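Local coordinates for spike protein P1 (Pseudoalteromonas phage pm2, PDB 2VVE) that serves as the receptor-binding spike at the fivefold vertices of the virion, its C-terminal part carrying the receptor-binding activity, at residues 87-101 and 221-235. Residues are numbered along the deposited sequence; the frame is centred on the assembly and turned at random.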
ATOM      1  N   ILE A  87      15.104  27.299  -9.256  1.00 23.88           N
ATOM      2  CA  ILE A  87      16.125  26.774  -8.346  1.00 30.53           C
ATOM      3  C   ILE A  87      15.492  25.986  -7.187  1.00 29.84           C
ATOM      4  O   ILE A  87      14.281  25.763  -7.176  1.00 30.92           O
ATOM      5  CB  ILE A  87      17.070  27.894  -7.856  1.00 28.73           C
ATOM      6  CG1 ILE A  87      16.309  28.940  -7.031  1.00 23.66           C
ATOM      7  CG2 ILE A  87      17.777  28.554  -9.051  1.00 31.08           C
ATOM      8  CD1 ILE A  87      17.189  29.666  -6.019  1.00 31.46           C
ATOM      9  N   ARG A  88      16.303  25.540  -6.229  1.00 22.80           N
ATOM     10  CA  ARG A  88      15.747  24.849  -5.081  1.00 21.12           C
ATOM     11  C   ARG A  88      15.793  25.763  -3.880  1.00 22.02           C
ATOM     12  O   ARG A  88      16.874  26.109  -3.410  1.00 19.44           O
ATOM     13  CB  ARG A  88      16.473  23.533  -4.774  1.00 27.78           C
ATOM     14  CG  ARG A  88      15.858  22.789  -3.592  1.00 27.25           C
ATOM     15  CD  ARG A  88      16.132  21.293  -3.599  1.00 47.82           C
ATOM     16  NE  ARG A  88      15.582  20.620  -4.776  1.00 53.88           N
ATOM     17  CZ  ARG A  88      14.309  20.251  -4.921  1.00 62.77           C
ATOM     18  NH1 ARG A  88      13.930  19.649  -6.038  1.00 56.11           N
ATOM     19  NH2 ARG A  88      13.415  20.479  -3.964  1.00 51.53           N
ATOM     20  N   VAL A  89      14.619  26.165  -3.399  1.00 23.12           N
ATOM     21  CA  VAL A  89      14.532  26.939  -2.164  1.00 17.55           C
ATOM     22  C   VAL A  89      14.082  26.006  -1.050  1.00 24.42           C
ATOM     23  O   VAL A  89      12.997  25.419  -1.120  1.00 22.93           O
ATOM     24  CB  VAL A  89      13.551  28.134  -2.293  1.00 23.54           C
ATOM     25  CG1 VAL A  89      13.452  28.899  -0.965  1.00 18.95           C
ATOM     26  CG2 VAL A  89      13.998  29.064  -3.412  1.00 27.34           C
ATOM     27  N   PHE A  90      14.927  25.862  -0.033  1.00 15.29           N
ATOM     28  CA  PHE A  90      14.641  24.943   1.053  1.00 19.21           C
ATOM     29  C   PHE A  90      13.709  25.577   2.067  1.00 22.30           C
ATOM     30  O   PHE A  90      12.702  24.980   2.454  1.00 20.39           O
ATOM     31  CB  PHE A  90      15.930  24.469   1.710  1.00 22.32           C
ATOM     32  CG  PHE A  90      16.762  23.576   0.830  1.00 15.26           C
ATOM     33  CD1 PHE A  90      16.358  22.275   0.568  1.00 20.51           C
ATOM     34  CD2 PHE A  90      17.949  24.043   0.266  1.00 17.62           C
ATOM     35  CE1 PHE A  90      17.118  21.446  -0.238  1.00 20.70           C
ATOM     36  CE2 PHE A  90      18.729  23.212  -0.547  1.00 17.37           C
ATOM     37  CZ  PHE A  90      18.310  21.913  -0.802  1.00 23.16           C
ATOM     38  N   LYS A  91      14.055  26.792   2.491  1.00 22.09           N
ATOM     39  CA  LYS A  91      13.300  27.513   3.498  1.00 19.43           C
ATOM     40  C   LYS A  91      13.492  29.005   3.295  1.00 22.29           C
ATOM     41  O   LYS A  91      14.522  29.459   2.761  1.00 20.08           O
ATOM     42  CB  LYS A  91      13.799  27.168   4.915  1.00 18.37           C
ATOM     43  CG  LYS A  91      13.412  25.806   5.458  1.00 24.70           C
ATOM     44  CD  LYS A  91      11.936  25.735   5.861  1.00 24.83           C
ATOM     45  CE  LYS A  91      11.608  24.331   6.341  1.00 28.25           C
ATOM     46  NZ  LYS A  91      10.143  24.040   6.440  1.00 27.84           N
ATOM     47  N   GLU A  92      12.490  29.763   3.717  1.00 20.31           N
ATOM     48  CA  GLU A  92      12.652  31.199   3.931  1.00 16.38           C
ATOM     49  C   GLU A  92      12.214  31.472   5.351  1.00 24.42           C
ATOM     50  O   GLU A  92      11.139  31.035   5.765  1.00 31.58           O
ATOM     51  CB  GLU A  92      11.828  32.014   2.935  1.00 21.39           C
ATOM     52  CG  GLU A  92      12.271  31.835   1.497  1.00 25.82           C
ATOM     53  CD  GLU A  92      11.328  32.479   0.508  1.00 37.29           C
ATOM     54  OE1 GLU A  92      11.362  33.718   0.373  1.00 41.32           O
ATOM     55  OE2 GLU A  92      10.562  31.738  -0.138  1.00 43.85           O
ATOM     56  N   TYR A  93      13.058  32.166   6.107  1.00 21.64           N
ATOM     57  CA  TYR A  93      12.746  32.478   7.493  1.00 19.52           C
ATOM     58  C   TYR A  93      12.608  33.978   7.700  1.00 22.02           C
ATOM     59  O   TYR A  93      13.383  34.766   7.146  1.00 22.82           O
ATOM     60  CB  TYR A  93      13.838  31.955   8.420  1.00 20.33           C
ATOM     61  CG  TYR A  93      14.012  30.459   8.430  1.00 19.25           C
ATOM     62  CD1 TYR A  93      13.112  29.636   9.115  1.00 19.17           C
ATOM     63  CD2 TYR A  93      15.105  29.862   7.800  1.00 18.85           C
ATOM     64  CE1 TYR A  93      13.287  28.247   9.153  1.00 17.29           C
ATOM     65  CE2 TYR A  93      15.286  28.478   7.832  1.00 16.98           C
ATOM     66  CZ  TYR A  93      14.374  27.681   8.508  1.00 17.25           C
ATOM     67  OH  TYR A  93      14.547  26.314   8.543  1.00 21.11           O
ATOM     68  N   SER A  94      11.617  34.361   8.497  1.00 20.70           N
ATOM     69  CA  SER A  94      11.508  35.731   8.972  1.00 23.73           C
ATOM     70  C   SER A  94      11.956  35.822  10.433  1.00 26.23           C
ATOM     71  O   SER A  94      12.346  36.895  10.894  1.00 25.18           O
ATOM     72  CB  SER A  94      10.080  36.259   8.809  1.00 26.40           C
ATOM     73  OG  SER A  94       9.163  35.480   9.546  1.00 26.40           O
ATOM     74  N   ALA A  95      11.910  34.694  11.148  1.00 18.07           N
ATOM     75  CA  ALA A  95      12.326  34.633  12.549  1.00 23.87           C
ATOM     76  C   ALA A  95      13.838  34.634  12.677  1.00 21.23           C
ATOM     77  O   ALA A  95      14.531  33.975  11.901  1.00 20.23           O
ATOM     78  CB  ALA A  95      11.757  33.398  13.218  1.00 25.56           C
ATOM     79  N   ARG A  96      14.344  35.364  13.668  1.00 14.92           N
ATOM     80  CA  ARG A  96      15.781  35.372  13.953  1.00 13.83           C
ATOM     81  C   ARG A  96      16.256  33.961  14.300  1.00 10.21           C
ATOM     82  O   ARG A  96      15.569  33.229  15.026  1.00 14.05           O
ATOM     83  CB  ARG A  96      16.068  36.314  15.116  1.00 18.04           C
ATOM     84  CG  ARG A  96      15.802  37.791  14.788  1.00 19.51           C
ATOM     85  CD  ARG A  96      15.453  38.611  16.022  1.00 25.19           C
ATOM     86  NE  ARG A  96      16.488  38.526  17.050  1.00 21.22           N
ATOM     87  CZ  ARG A  96      16.436  39.125  18.238  1.00 29.00           C
ATOM     88  NH1 ARG A  96      15.397  39.892  18.581  1.00 24.65           N
ATOM     89  NH2 ARG A  96      17.436  38.964  19.087  1.00 21.24           N
ATOM     90  N   ALA A  97      17.440  33.600  13.808  1.00 14.76           N
ATOM     91  CA  ALA A  97      18.003  32.274  14.056  1.00 13.66           C
ATOM     92  C   ALA A  97      18.527  32.201  15.492  1.00 15.31           C
ATOM     93  O   ALA A  97      18.944  33.215  16.057  1.00 14.47           O
ATOM     94  CB  ALA A  97      19.128  31.997  13.085  1.00 14.53           C
ATOM     95  N   LYS A  98      18.525  31.004  16.071  1.00 16.50           N
ATOM     96  CA  LYS A  98      19.042  30.840  17.437  1.00 15.81           C
ATOM     97  C   LYS A  98      20.555  30.656  17.525  1.00 14.47           C
ATOM     98  O   LYS A  98      21.189  30.114  16.605  1.00 15.28           O
ATOM     99  CB  LYS A  98      18.308  29.714  18.177  1.00 15.86           C
ATOM    100  CG  LYS A  98      16.815  30.015  18.320  1.00 18.87           C
ATOM    101  CD  LYS A  98      16.004  28.873  18.876  1.00 23.45           C
ATOM    102  CE  LYS A  98      14.575  29.360  19.089  1.00 23.46           C
ATOM    103  NZ  LYS A  98      13.669  28.361  19.715  1.00 22.73           N
ATOM    104  N   TYR A  99      21.135  31.136  18.629  1.00 12.98           N
ATOM    105  CA  TYR A  99      22.484  30.742  19.007  1.00 14.64           C
ATOM    106  C   TYR A  99      22.526  29.243  19.291  1.00 16.62           C
ATOM    107  O   TYR A  99      21.722  28.728  20.081  1.00 15.63           O
ATOM    108  CB  TYR A  99      22.946  31.465  20.272  1.00 12.53           C
ATOM    109  CG  TYR A  99      23.024  32.972  20.197  1.00 21.85           C
ATOM    110  CD1 TYR A  99      24.074  33.601  19.530  1.00 16.48           C
ATOM    111  CD2 TYR A  99      22.079  33.770  20.846  1.00 20.78           C
ATOM    112  CE1 TYR A  99      24.171  34.998  19.492  1.00 17.54           C
ATOM    113  CE2 TYR A  99      22.162  35.167  20.813  1.00 20.31           C
ATOM    114  CZ  TYR A  99      23.209  35.772  20.137  1.00 19.87           C
ATOM    115  OH  TYR A  99      23.308  37.138  20.088  1.00 20.51           O
ATOM    116  N   ALA A 100      23.485  28.546  18.690  1.00 11.94           N
ATOM    117  CA  ALA A 100      23.639  27.115  18.993  1.00 14.72           C
ATOM    118  C   ALA A 100      25.079  26.630  18.941  1.00 14.54           C
ATOM    119  O   ALA A 100      25.794  26.869  17.956  1.00 17.36           O
ATOM    120  CB  ALA A 100      22.758  26.263  18.070  1.00 15.13           C
ATOM    121  N   GLN A 101      25.479  25.933  20.004  1.00 13.77           N
ATOM    122  CA  GLN A 101      26.707  25.153  20.013  1.00 15.95           C
ATOM    123  C   GLN A 101      26.395  23.794  19.414  1.00 15.50           C
ATOM    124  O   GLN A 101      25.235  23.418  19.288  1.00 15.46           O
ATOM    125  CB  GLN A 101      27.243  24.973  21.433  1.00 17.25           C
ATOM    126  CG  GLN A 101      27.549  26.276  22.120  1.00 19.03           C
ATOM    127  CD  GLN A 101      28.205  26.099  23.462  1.00 25.47           C
ATOM    128  OE1 GLN A 101      29.411  26.251  23.585  1.00 27.75           O
ATOM    129  NE2 GLN A 101      27.414  25.783  24.479  1.00 20.01           N
ATOM    130  N   HIS A 221      21.839  37.732  26.311  1.00 25.96           N
ATOM    131  CA  HIS A 221      21.733  36.659  25.325  1.00 22.97           C
ATOM    132  C   HIS A 221      22.472  35.423  25.827  1.00 23.88           C
ATOM    133  O   HIS A 221      23.494  35.530  26.495  1.00 24.48           O
ATOM    134  CB  HIS A 221      22.279  37.108  23.964  1.00 23.47           C
ATOM    135  CG  HIS A 221      21.308  37.917  23.157  1.00 18.79           C
ATOM    136  ND1 HIS A 221      21.503  38.198  21.821  1.00 21.71           N
ATOM    137  CD2 HIS A 221      20.122  38.481  23.490  1.00 19.27           C
ATOM    138  CE1 HIS A 221      20.489  38.915  21.370  1.00 25.09           C
ATOM    139  NE2 HIS A 221      19.637  39.100  22.362  1.00 23.74           N
ATOM    140  N   ASP A 222      21.930  34.253  25.501  1.00 24.01           N
ATOM    141  CA  ASP A 222      22.521  32.991  25.904  1.00 24.90           C
ATOM    142  C   ASP A 222      22.224  31.972  24.820  1.00 20.70           C
ATOM    143  O   ASP A 222      21.422  32.241  23.915  1.00 18.54           O
ATOM    144  CB  ASP A 222      21.938  32.527  27.240  1.00 22.12           C
ATOM    145  CG  ASP A 222      22.769  31.434  27.901  1.00 35.77           C
ATOM    146  OD1 ASP A 222      23.915  31.173  27.463  1.00 31.71           O
ATOM    147  OD2 ASP A 222      22.268  30.828  28.868  1.00 43.59           O
ATOM    148  N   TRP A 223      22.866  30.809  24.900  1.00 18.14           N
ATOM    149  CA  TRP A 223      22.615  29.740  23.934  1.00 18.89           C
ATOM    150  C   TRP A 223      21.126  29.409  23.806  1.00 19.40           C
ATOM    151  O   TRP A 223      20.390  29.414  24.800  1.00 18.22           O
ATOM    152  CB  TRP A 223      23.455  28.501  24.265  1.00 17.41           C
ATOM    153  CG  TRP A 223      24.932  28.818  24.224  1.00 21.04           C
ATOM    154  CD1 TRP A 223      25.772  28.911  25.279  1.00 20.67           C
ATOM    155  CD2 TRP A 223      25.707  29.137  23.058  1.00 19.61           C
ATOM    156  NE1 TRP A 223      27.045  29.244  24.856  1.00 19.11           N
ATOM    157  CE2 TRP A 223      27.029  29.394  23.493  1.00 25.23           C
ATOM    158  CE3 TRP A 223      25.414  29.220  21.686  1.00 15.06           C
ATOM    159  CZ2 TRP A 223      28.065  29.735  22.605  1.00 24.50           C
ATOM    160  CZ3 TRP A 223      26.445  29.555  20.798  1.00 19.82           C
ATOM    161  CH2 TRP A 223      27.757  29.814  21.269  1.00 20.38           C
ATOM    162  N   TYR A 224      20.703  29.154  22.565  1.00 13.35           N
ATOM    163  CA  TYR A 224      19.305  28.858  22.187  1.00 16.21           C
ATOM    164  C   TYR A 224      18.371  30.085  22.167  1.00 14.60           C
ATOM    165  O   TYR A 224      17.207  29.974  21.767  1.00 18.17           O
ATOM    166  CB  TYR A 224      18.708  27.696  23.016  1.00 18.23           C
ATOM    167  CG  TYR A 224      19.454  26.378  22.886  1.00 14.70           C
ATOM    168  CD1 TYR A 224      19.622  25.771  21.638  1.00 13.89           C
ATOM    169  CD2 TYR A 224      19.974  25.729  24.007  1.00 17.74           C
ATOM    170  CE1 TYR A 224      20.285  24.566  21.505  1.00 15.54           C
ATOM    171  CE2 TYR A 224      20.654  24.515  23.887  1.00 20.30           C
ATOM    172  CZ  TYR A 224      20.808  23.946  22.627  1.00 17.28           C
ATOM    173  OH  TYR A 224      21.465  22.752  22.473  1.00 21.29           O
ATOM    174  N   ASP A 225      18.880  31.253  22.575  1.00 16.78           N
ATOM    175  CA  ASP A 225      18.132  32.513  22.432  1.00 18.68           C
ATOM    176  C   ASP A 225      18.191  32.960  20.982  1.00 19.62           C
ATOM    177  O   ASP A 225      19.052  32.503  20.227  1.00 15.43           O
ATOM    178  CB  ASP A 225      18.750  33.632  23.282  1.00 13.89           C
ATOM    179  CG  ASP A 225      18.396  33.534  24.772  1.00 26.34           C
ATOM    180  OD1 ASP A 225      17.531  32.723  25.164  1.00 23.69           O
ATOM    181  OD2 ASP A 225      19.011  34.276  25.556  1.00 27.64           O
ATOM    182  N   GLU A 226      17.301  33.873  20.598  1.00 21.55           N
ATOM    183  CA  GLU A 226      17.346  34.458  19.257  1.00 23.27           C
ATOM    184  C   GLU A 226      18.544  35.403  19.112  1.00 20.06           C
ATOM    185  O   GLU A 226      18.783  36.260  19.964  1.00 20.15           O
ATOM    186  CB  GLU A 226      16.017  35.132  18.901  1.00 21.57           C
ATOM    187  CG  GLU A 226      14.891  34.110  18.684  1.00 22.50           C
ATOM    188  CD  GLU A 226      13.690  34.647  17.909  1.00 41.84           C
ATOM    189  OE1 GLU A 226      13.345  35.839  18.054  1.00 33.07           O
ATOM    190  OE2 GLU A 226      13.079  33.852  17.156  1.00 48.35           O
ATOM    191  N   SER A 227      19.312  35.187  18.049  1.00 13.95           N
ATOM    192  CA  SER A 227      20.540  35.937  17.778  1.00 16.49           C
ATOM    193  C   SER A 227      20.225  37.214  17.010  1.00 17.93           C
ATOM    194  O   SER A 227      19.070  37.625  16.940  1.00 19.05           O
ATOM    195  CB  SER A 227      21.549  35.067  17.015  1.00 13.12           C
ATOM    196  OG  SER A 227      21.128  34.824  15.685  1.00 15.59           O
ATOM    197  N   PHE A 228      21.263  37.846  16.462  1.00 17.69           N
ATOM    198  CA  PHE A 228      21.087  38.966  15.549  1.00 16.30           C
ATOM    199  C   PHE A 228      21.151  38.515  14.085  1.00 19.32           C
ATOM    200  O   PHE A 228      21.293  39.336  13.185  1.00 21.66           O
ATOM    201  CB  PHE A 228      22.161  40.023  15.813  1.00 21.08           C
ATOM    202  CG  PHE A 228      22.191  40.500  17.229  1.00 22.39           C
ATOM    203  CD1 PHE A 228      21.201  41.355  17.712  1.00 19.12           C
ATOM    204  CD2 PHE A 228      23.216  40.106  18.080  1.00 17.67           C
ATOM    205  CE1 PHE A 228      21.236  41.805  19.040  1.00 23.88           C
ATOM    206  CE2 PHE A 228      23.254  40.537  19.404  1.00 15.24           C
ATOM    207  CZ  PHE A 228      22.257  41.395  19.882  1.00 19.77           C
ATOM    208  N   THR A 229      21.015  37.212  13.855  1.00 15.09           N
ATOM    209  CA  THR A 229      21.195  36.626  12.527  1.00 10.17           C
ATOM    210  C   THR A 229      19.906  35.991  12.051  1.00 15.37           C
ATOM    211  O   THR A 229      19.278  35.256  12.804  1.00 17.23           O
ATOM    212  CB  THR A 229      22.329  35.565  12.575  1.00 13.46           C
ATOM    213  OG1 THR A 229      23.565  36.224  12.898  1.00 13.63           O
ATOM    214  CG2 THR A 229      22.480  34.825  11.236  1.00 17.62           C
ATOM    215  N   THR A 230      19.518  36.291  10.808  1.00 11.81           N
ATOM    216  CA  THR A 230      18.332  35.695  10.186  1.00 12.83           C
ATOM    217  C   THR A 230      18.669  35.054   8.837  1.00 14.31           C
ATOM    218  O   THR A 230      19.293  35.686   7.967  1.00 17.15           O
ATOM    219  CB  THR A 230      17.201  36.747   9.988  1.00 18.53           C
ATOM    220  OG1 THR A 230      16.876  37.358  11.244  1.00 17.16           O
ATOM    221  CG2 THR A 230      15.932  36.099   9.384  1.00 16.86           C
ATOM    222  N   PHE A 231      18.244  33.804   8.660  1.00 14.21           N
ATOM    223  CA  PHE A 231      18.414  33.108   7.377  1.00 12.73           C
ATOM    224  C   PHE A 231      17.250  33.432   6.442  1.00 15.92           C
ATOM    225  O   PHE A 231      16.292  32.672   6.317  1.00 16.14           O
ATOM    226  CB  PHE A 231      18.581  31.592   7.564  1.00 12.95           C
ATOM    227  CG  PHE A 231      19.879  31.206   8.213  1.00 13.94           C
ATOM    228  CD1 PHE A 231      20.951  30.774   7.445  1.00 14.55           C
ATOM    229  CD2 PHE A 231      20.036  31.299   9.591  1.00 15.22           C
ATOM    230  CE1 PHE A 231      22.174  30.428   8.046  1.00 13.77           C
ATOM    231  CE2 PHE A 231      21.247  30.961  10.204  1.00 13.96           C
ATOM    232  CZ  PHE A 231      22.317  30.519   9.431  1.00 14.93           C
ATOM    233  N   ILE A 232      17.345  34.592   5.798  1.00 16.25           N
ATOM    234  CA  ILE A 232      16.302  35.089   4.894  1.00 16.59           C
ATOM    235  C   ILE A 232      15.843  34.031   3.863  1.00 19.50           C
ATOM    236  O   ILE A 232      14.634  33.811   3.661  1.00 18.53           O
ATOM    237  CB  ILE A 232      16.780  36.391   4.190  1.00 15.85           C
ATOM    238  CG1 ILE A 232      17.041  37.500   5.232  1.00 16.99           C
ATOM    239  CG2 ILE A 232      15.792  36.837   3.117  1.00 18.24           C
ATOM    240  CD1 ILE A 232      15.799  37.920   6.023  1.00 22.16           C
ATOM    241  N   GLU A 233      16.813  33.363   3.242  1.00 18.96           N
ATOM    242  CA  GLU A 233      16.541  32.313   2.273  1.00 19.57           C
ATOM    243  C   GLU A 233      17.654  31.269   2.332  1.00 16.11           C
ATOM    244  O   GLU A 233      18.819  31.621   2.373  1.00 16.31           O
ATOM    245  CB  GLU A 233      16.469  32.925   0.870  1.00 19.73           C
ATOM    246  CG  GLU A 233      15.953  31.988  -0.211  1.00 26.31           C
ATOM    247  CD  GLU A 233      16.203  32.522  -1.616  1.00 41.75           C
ATOM    248  OE1 GLU A 233      16.806  33.616  -1.760  1.00 42.36           O
ATOM    249  OE2 GLU A 233      15.802  31.835  -2.575  1.00 48.97           O
ATOM    250  N   VAL A 234      17.282  29.994   2.386  1.00 12.09           N
ATOM    251  CA  VAL A 234      18.244  28.899   2.253  1.00 14.06           C
ATOM    252  C   VAL A 234      17.909  28.182   0.941  1.00 12.76           C
ATOM    253  O   VAL A 234      16.766  27.744   0.729  1.00 15.68           O
ATOM    254  CB  VAL A 234      18.199  27.912   3.441  1.00 18.76           C
ATOM    255  CG1 VAL A 234      19.276  26.818   3.265  1.00 15.35           C
ATOM    256  CG2 VAL A 234      18.372  28.667   4.783  1.00 14.92           C
ATOM    257  N   TYR A 235      18.906  28.059   0.070  1.00 15.06           N
ATOM    258  CA  TYR A 235      18.654  27.634  -1.315  1.00 13.45           C
ATOM    259  C   TYR A 235      19.887  27.020  -1.951  1.00 18.25           C
ATOM    260  O   TYR A 235      20.972  27.011  -1.368  1.00 18.23           O
ATOM    261  CB  TYR A 235      18.188  28.842  -2.152  1.00 14.76           C
ATOM    262  CG  TYR A 235      19.249  29.907  -2.337  1.00 14.63           C
ATOM    263  CD1 TYR A 235      20.059  29.926  -3.483  1.00 16.49           C
ATOM    264  CD2 TYR A 235      19.470  30.882  -1.359  1.00 13.74           C
ATOM    265  CE1 TYR A 235      21.048  30.884  -3.651  1.00 21.54           C
ATOM    266  CE2 TYR A 235      20.464  31.851  -1.524  1.00 19.51           C
ATOM    267  CZ  TYR A 235      21.247  31.843  -2.675  1.00 19.81           C
ATOM    268  OH  TYR A 235      22.232  32.792  -2.838  1.00 22.71           O
TER
HETATM  269  O   HOH W   1      12.680  35.559   4.151  1.00 29.44           O
HETATM  270  O   HOH W   2      14.487  38.486  11.314  1.00 19.99           O
HETATM  271  O   HOH W   3      16.720  32.483  10.745  1.00 14.80           O
HETATM  272  O   HOH W   4      12.429  36.621  15.434  1.00 21.11           O
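An irregular antiparallel edge pairing joins 87-101 to 221-235: at one end strand 88-91 forms the outer strand of a sheet beside strand 229-236, and farther along the two loops are joined by backbone bonds, among them Tyr99 N to Asp225 O and Tyr224 N to Tyr99 O. Val234 O accepts from Phe90 N at 2.7 Å and weakly from Lys91 N, a classic beta bulge, while Val234 N donates to Lys91 O. Around Ser94 and Ala95 the backbones part, waters bridging Ser94 O to Thr230 OG1 and Ala95 O to Phe231 N, and rejoin where Ala97 N donates to Thr229 O. Strands 129-137 and 189-195 complete this four-stranded sheet, consistent with a jelly-roll-like sandwich whose other sheet, through Pro155 and Pro206, meets Phe231. Bent at chi3 (56°), Arg96 brings its guanidinium side-on to Ser227 O, with NE at 2.7 Å and NH2 at 3.0 Å from that one oxygen; a salt bridge to Asp143 holds NH2 as well. Ala97 O is likewise gripped twice, by Ser227 N and, from above the carbonyl plane, by Ser227 OG, which also accepts from Thr229 N in an ST turn. Ser227 CB sits over the centre of the Tyr99 ring, 3.6 Å from its centroid, and Tyr99 OH shares a 2.7 Å hydrogen bond with His221 ND1 at the edges of both rings. At the far end, Gln101 CG makes a CH-pi contact over the six-membered ring of Trp223, 3.3 Å from its centroid, in the type II turn Asp222-Asp225.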